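Complement factor MASP-3 (Homo sapiens, PDB 3DEM) is a serine protease of the complement lectin pathway that, through its CUB1-EGF-CUB2 region, interacts with mannan-binding lectin and ficolins. Local coordinates at residues Y56-E62 / S96-D102; E62-L68 / L89-M95. One frame throughout, in Å; residues are numbered along the deposited sequence.

Interaction 1: Y56-E62 / S96-D102. With CA (calcium ion), chain E.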
# COMPACT_ATOMS: atom_id res chain seq x y z
N TYR A 56 -30.26 19.34 -7.29
CA TYR A 56 -31.38 18.67 -6.64
C TYR A 56 -30.91 17.54 -5.73
O TYR A 56 -30.70 17.75 -4.53
CB TYR A 56 -32.40 18.17 -7.68
CG TYR A 56 -33.01 19.28 -8.52
CD1 TYR A 56 -33.59 19.01 -9.75
CD2 TYR A 56 -32.98 20.60 -8.08
CE1 TYR A 56 -34.14 20.03 -10.52
CE2 TYR A 56 -33.53 21.62 -8.84
CZ TYR A 56 -34.11 21.33 -10.06
OH TYR A 56 -34.65 22.36 -10.81
N ASP A 57 -30.74 16.34 -6.28
CA ASP A 57 -30.19 15.23 -5.51
C ASP A 57 -28.70 15.10 -5.79
O ASP A 57 -28.26 15.31 -6.92
CB ASP A 57 -30.92 13.93 -5.85
CG ASP A 57 -32.39 13.97 -5.50
OD1 ASP A 57 -32.85 14.99 -4.94
OD2 ASP A 57 -33.10 12.98 -5.78
N TYR A 58 -27.92 14.77 -4.77
CA TYR A 58 -26.48 14.67 -4.97
C TYR A 58 -25.72 13.90 -3.90
O TYR A 58 -26.18 13.73 -2.77
CB TYR A 58 -25.87 16.07 -5.11
CG TYR A 58 -26.03 16.95 -3.90
CD1 TYR A 58 -25.17 16.83 -2.81
CD2 TYR A 58 -27.03 17.92 -3.85
CE1 TYR A 58 -25.31 17.65 -1.70
CE2 TYR A 58 -27.17 18.74 -2.74
CZ TYR A 58 -26.30 18.60 -1.67
OH TYR A 58 -26.43 19.41 -0.57
N VAL A 59 -24.55 13.41 -4.29
CA VAL A 59 -23.56 12.92 -3.36
C VAL A 59 -22.35 13.84 -3.47
O VAL A 59 -21.70 13.91 -4.52
CB VAL A 59 -23.14 11.46 -3.65
CG1 VAL A 59 -21.96 11.06 -2.79
CG2 VAL A 59 -24.32 10.50 -3.43
N LYS A 60 -22.07 14.56 -2.40
CA LYS A 60 -21.01 15.55 -2.38
C LYS A 60 -19.83 15.02 -1.57
O LYS A 60 -20.00 14.60 -0.41
CB LYS A 60 -21.54 16.85 -1.76
CG LYS A 60 -20.60 18.04 -1.81
CD LYS A 60 -21.24 19.23 -1.12
CE LYS A 60 -20.46 20.52 -1.37
NZ LYS A 60 -21.16 21.73 -0.82
N VAL A 61 -18.65 15.01 -2.17
CA VAL A 61 -17.44 14.55 -1.49
C VAL A 61 -16.48 15.71 -1.31
O VAL A 61 -16.07 16.34 -2.28
CB VAL A 61 -16.73 13.43 -2.29
CG1 VAL A 61 -15.49 12.95 -1.55
CG2 VAL A 61 -17.70 12.28 -2.56
N GLU A 62 -16.13 16.00 -0.06
CA GLU A 62 -15.32 17.19 0.23
C GLU A 62 -14.39 17.01 1.42
O GLU A 62 -14.49 16.05 2.18
CB GLU A 62 -16.24 18.39 0.47
CG GLU A 62 -17.03 18.29 1.75
CD GLU A 62 -18.20 19.26 1.79
OE1 GLU A 62 -18.06 20.40 1.28
OE2 GLU A 62 -19.25 18.89 2.35
N SER A 96 -15.36 14.17 3.93
CA SER A 96 -16.75 14.30 4.32
C SER A 96 -17.64 14.00 3.12
O SER A 96 -17.37 14.45 2.00
CB SER A 96 -17.03 15.71 4.86
OG SER A 96 -18.34 15.80 5.39
N ILE A 97 -18.69 13.21 3.35
CA ILE A 97 -19.60 12.81 2.30
C ILE A 97 -21.03 13.17 2.69
O ILE A 97 -21.48 12.80 3.78
CB ILE A 97 -19.53 11.28 2.04
CG1 ILE A 97 -18.11 10.88 1.61
CG2 ILE A 97 -20.55 10.85 0.99
CD1 ILE A 97 -17.88 9.39 1.64
N THR A 98 -21.72 13.88 1.82
CA THR A 98 -23.12 14.22 2.06
C THR A 98 -24.01 13.70 0.94
O THR A 98 -23.78 13.99 -0.24
CB THR A 98 -23.31 15.75 2.20
OG1 THR A 98 -22.60 16.21 3.36
CG2 THR A 98 -24.80 16.11 2.35
N PHE A 99 -25.02 12.91 1.31
CA PHE A 99 -26.08 12.56 0.38
C PHE A 99 -27.29 13.44 0.66
O PHE A 99 -27.78 13.49 1.78
CB PHE A 99 -26.46 11.08 0.51
CG PHE A 99 -27.76 10.73 -0.17
CD1 PHE A 99 -27.82 10.59 -1.55
CD2 PHE A 99 -28.92 10.55 0.57
CE1 PHE A 99 -29.02 10.28 -2.18
CE2 PHE A 99 -30.12 10.23 -0.06
CZ PHE A 99 -30.16 10.09 -1.43
N ARG A 100 -27.76 14.15 -0.36
CA ARG A 100 -28.94 14.97 -0.21
C ARG A 100 -30.01 14.58 -1.21
O ARG A 100 -29.74 14.34 -2.38
CB ARG A 100 -28.62 16.45 -0.39
CG ARG A 100 -29.80 17.36 -0.05
CD ARG A 100 -30.17 18.24 -1.23
NE ARG A 100 -31.37 19.03 -0.97
CZ ARG A 100 -31.91 19.87 -1.84
NH1 ARG A 100 -31.35 20.04 -3.03
NH2 ARG A 100 -33.01 20.55 -1.53
N SER A 101 -31.25 14.54 -0.72
CA SER A 101 -32.41 14.24 -1.53
C SER A 101 -33.39 15.38 -1.31
O SER A 101 -33.75 15.68 -0.18
CB SER A 101 -33.01 12.91 -1.07
OG SER A 101 -34.14 12.55 -1.84
N ASP A 102 -33.80 16.06 -2.38
CA ASP A 102 -34.74 17.17 -2.20
C ASP A 102 -36.17 16.68 -1.97
O ASP A 102 -36.38 15.51 -1.65
CB ASP A 102 -34.65 18.19 -3.35
CG ASP A 102 -34.97 17.60 -4.71
OD1 ASP A 102 -35.24 16.39 -4.80
OD2 ASP A 102 -34.97 18.37 -5.69
CA CA E . -35.17 14.42 -5.80
O HOH W 1 -19.88 16.29 3.05
O HOH W 2 -35.77 13.79 -3.36
O HOH W 3 -35.91 12.52 -6.78
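Strands 58-62 and 94-101 pair antiparallel in one sheet of the first CUB domain, and beyond the Tyr58-Arg100 pair Asp57 and Asp102 share a calcium ion. Backbone bonds join Tyr58 with Arg100, Lys60 with Thr98 and Glu62 with Ser96, each pair bonded in both directions; Ser96 N to Glu62 O is 2.7 Å. Val59, Val61, Ile97 and Phe99 line the face turned to strand 37-47, where Val59 CG2 touches the edge of the Phe99 ring near its plane.

On the other face the Tyr58 ring has Arg100 CB over it, 3.7 Å from the ring centroid, a CH-pi contact. The Arg100 chain bends at chi2 (-123°), which carries NH1 back to a weak bond with Tyr56 O. Farther along, a water donates to Glu62 OE2 and Ser96 OG and also bonds Thr98 OG1; Ser96 OG is also bonded to Asn30 and Thr98 OG1 to Thr28.

Asp57 grips the calcium ion with both oxygens, OD1 and OD2, each at 2.5 Å, whereas Asp102 uses OD1 at 2.2 Å. Their carboxylates stand 82° apart. Asp102 N also donates to Asp57 OD1 on its syn side, 35° out of plane. Glu49, Ser104 and two waters complete the site, while Tyr21 bonds Asp57 OD2. The 2.8 Å between Asp57 OD1 and Asp102 OD1 is thus a metal-bridged approach of two anionic groups, whose repulsion the calcium ion probably offsets, tying the two chain segments together beyond their last backbone pair.

Interaction 2: E62-L68 / L89-M95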
# COMPACT_ATOMS: atom_id res chain seq x y z
N GLU A 62 -16.13 16.00 -0.06
CA GLU A 62 -15.32 17.19 0.23
C GLU A 62 -14.39 17.01 1.42
O GLU A 62 -14.49 16.05 2.18
CB GLU A 62 -16.24 18.39 0.47
CG GLU A 62 -17.03 18.29 1.75
CD GLU A 62 -18.20 19.26 1.79
OE1 GLU A 62 -18.06 20.40 1.28
OE2 GLU A 62 -19.25 18.89 2.35
N THR A 63 -13.46 17.96 1.56
CA THR A 63 -12.64 18.05 2.76
C THR A 63 -13.15 19.22 3.59
O THR A 63 -14.25 19.71 3.36
CB THR A 63 -11.15 18.26 2.43
OG1 THR A 63 -10.96 19.56 1.87
CG2 THR A 63 -10.67 17.20 1.45
N GLU A 64 -12.35 19.66 4.56
CA GLU A 64 -12.78 20.74 5.44
C GLU A 64 -12.76 22.11 4.76
O GLU A 64 -13.30 23.08 5.30
CB GLU A 64 -11.92 20.76 6.72
CG GLU A 64 -10.42 20.62 6.48
CD GLU A 64 -9.98 19.18 6.24
OE1 GLU A 64 -9.83 18.42 7.22
OE2 GLU A 64 -9.79 18.80 5.07
N ASP A 65 -12.15 22.20 3.58
CA ASP A 65 -12.00 23.48 2.90
C ASP A 65 -12.01 23.36 1.38
O ASP A 65 -11.66 24.31 0.67
CB ASP A 65 -10.70 24.16 3.35
CG ASP A 65 -9.46 23.32 3.05
OD1 ASP A 65 -8.35 23.72 3.45
OD2 ASP A 65 -9.60 22.26 2.41
N GLN A 66 -12.41 22.20 0.87
CA GLN A 66 -12.29 21.92 -0.55
C GLN A 66 -13.29 20.86 -1.00
O GLN A 66 -13.34 19.77 -0.43
CB GLN A 66 -10.86 21.46 -0.85
CG GLN A 66 -10.58 21.00 -2.28
CD GLN A 66 -9.15 20.49 -2.44
OE1 GLN A 66 -8.27 20.81 -1.65
NE2 GLN A 66 -8.93 19.68 -3.48
N VAL A 67 -14.10 21.18 -2.01
CA VAL A 67 -15.01 20.20 -2.58
C VAL A 67 -14.28 19.37 -3.63
O VAL A 67 -13.79 19.89 -4.62
CB VAL A 67 -16.26 20.87 -3.20
CG1 VAL A 67 -17.15 19.84 -3.88
CG2 VAL A 67 -17.04 21.62 -2.13
N LEU A 68 -14.22 18.06 -3.39
CA LEU A 68 -13.49 17.15 -4.26
C LEU A 68 -14.32 16.70 -5.46
O LEU A 68 -13.81 16.62 -6.58
CB LEU A 68 -13.01 15.93 -3.47
CG LEU A 68 -12.13 16.21 -2.25
CD1 LEU A 68 -11.84 14.92 -1.49
CD2 LEU A 68 -10.85 16.89 -2.67
N LEU A 89 -9.88 10.36 -4.38
CA LEU A 89 -8.81 10.35 -3.39
C LEU A 89 -8.76 11.68 -2.66
O LEU A 89 -8.72 12.74 -3.28
CB LEU A 89 -7.47 10.07 -4.08
CG LEU A 89 -6.23 9.82 -3.22
CD1 LEU A 89 -6.36 8.53 -2.43
CD2 LEU A 89 -4.97 9.80 -4.08
N SER A 90 -8.78 11.63 -1.33
CA SER A 90 -8.65 12.84 -0.52
C SER A 90 -7.20 13.28 -0.48
O SER A 90 -6.30 12.44 -0.50
CB SER A 90 -9.17 12.61 0.90
OG SER A 90 -8.31 11.75 1.63
N PRO A 91 -6.96 14.60 -0.43
CA PRO A 91 -5.60 15.15 -0.36
C PRO A 91 -4.93 14.84 0.97
O PRO A 91 -3.72 14.63 1.02
CB PRO A 91 -5.82 16.67 -0.49
CG PRO A 91 -7.23 16.83 -0.97
CD PRO A 91 -7.98 15.66 -0.44
N GLY A 92 -5.72 14.80 2.03
CA GLY A 92 -5.20 14.52 3.37
C GLY A 92 -5.92 13.37 4.04
O GLY A 92 -6.39 12.45 3.38
N SER A 93 -6.00 13.42 5.36
CA SER A 93 -6.55 12.31 6.13
C SER A 93 -8.01 12.49 6.53
O SER A 93 -8.49 11.84 7.46
CB SER A 93 -5.68 12.05 7.37
OG SER A 93 -5.78 13.12 8.29
N PHE A 94 -8.72 13.36 5.82
CA PHE A 94 -10.13 13.62 6.13
C PHE A 94 -11.01 13.68 4.89
O PHE A 94 -10.63 14.26 3.87
CB PHE A 94 -10.28 14.91 6.95
CG PHE A 94 -11.71 15.32 7.17
CD1 PHE A 94 -12.48 14.71 8.13
CD2 PHE A 94 -12.28 16.33 6.40
CE1 PHE A 94 -13.80 15.09 8.34
CE2 PHE A 94 -13.59 16.71 6.60
CZ PHE A 94 -14.36 16.09 7.57
N MET A 95 -12.20 13.09 4.98
CA MET A 95 -13.16 13.14 3.90
C MET A 95 -14.58 13.22 4.44
O MET A 95 -14.97 12.44 5.31
CB MET A 95 -13.01 11.93 2.98
CG MET A 95 -13.92 11.95 1.76
SD MET A 95 -13.78 10.43 0.79
CE MET A 95 -12.30 10.77 -0.17
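Apolar contact dominates where the turn after strand 58-62 meets the loop leading into strand 94-101, with Pro91 CD set against the adjoining methyls of Thr63 and Leu68. Thr63 CG2 points at Pro91 CD, 3.6 Å away, and the methyl also lies near Phe94 O. Leu68 reaches toward the same ring, its CD2 being 3.8 Å from Pro91 CD. The other Leu68 branch, CD1, lies against Ser90 CA and more loosely against Met95 CE. With its CG anti to the carbonyl carbon (chi1 -57°), Leu68 spreads both methyls toward this loop. Gln66 crosses the outer part of the proline, its amide at the edge of contact distance from Pro91 CG.

A second group of contacts involves Phe94. Glu64 bends at chi2 (-80°) and runs past the phenylalanine in the opposite direction, bringing OE1 to 3.3 Å from Phe94 CD2; carboxylate and ring planes are 59° apart. The backbone of the turn reaches the ring at its edge, where Thr63 C lies near the ring plane, 3.9 Å from Phe94 CE2.

Hydrogen bonds act within each segment, and none joins the two. Thr63 N donates to Gln66 O, closing the turn, and Thr63 OG1 donates to Asp65 OD2 at 3.1 Å. In the facing loop Ser90 OG donates to Gly92 O at 2.7 Å.

Around this contact, Met95 packs on Val61 of strand 58-62 and on Ile39 and Leu41 of strand 37-47, while Phe94 rests on Asn30 and Thr32 of strand 25-32. Ser90 is hydrogen-bonded to Ile39 through its backbone, and its OG also bonds Ile39 N. Residues 90-93 connect strand 88-89, beside strand 37-47 in one sheet of the CUB sandwich, to strand 94-101 in the other.

How the interactions relate
Both interactions lie in the first CUB domain, with centres 14 Å apart, and both use strand 94-101. Glu62 belongs to each: it ends strand 58-62 in interaction 1 and begins the turn of interaction 2. The chain order is 56-62, 62-68, 89-95, 96-102, so interaction 2 falls within the connection that interaction 1 spans. Strand 58-62 sits between strands 94-101 and 67-71 in one antiparallel sheet. Val61 links the two contacts, with its O 2.8 Å from Leu68 N, probably a hydrogen bond, and its CG1 packed on Met95 CG. The paired strands thus run from the calcium site at one end to apolar turn packing at the other.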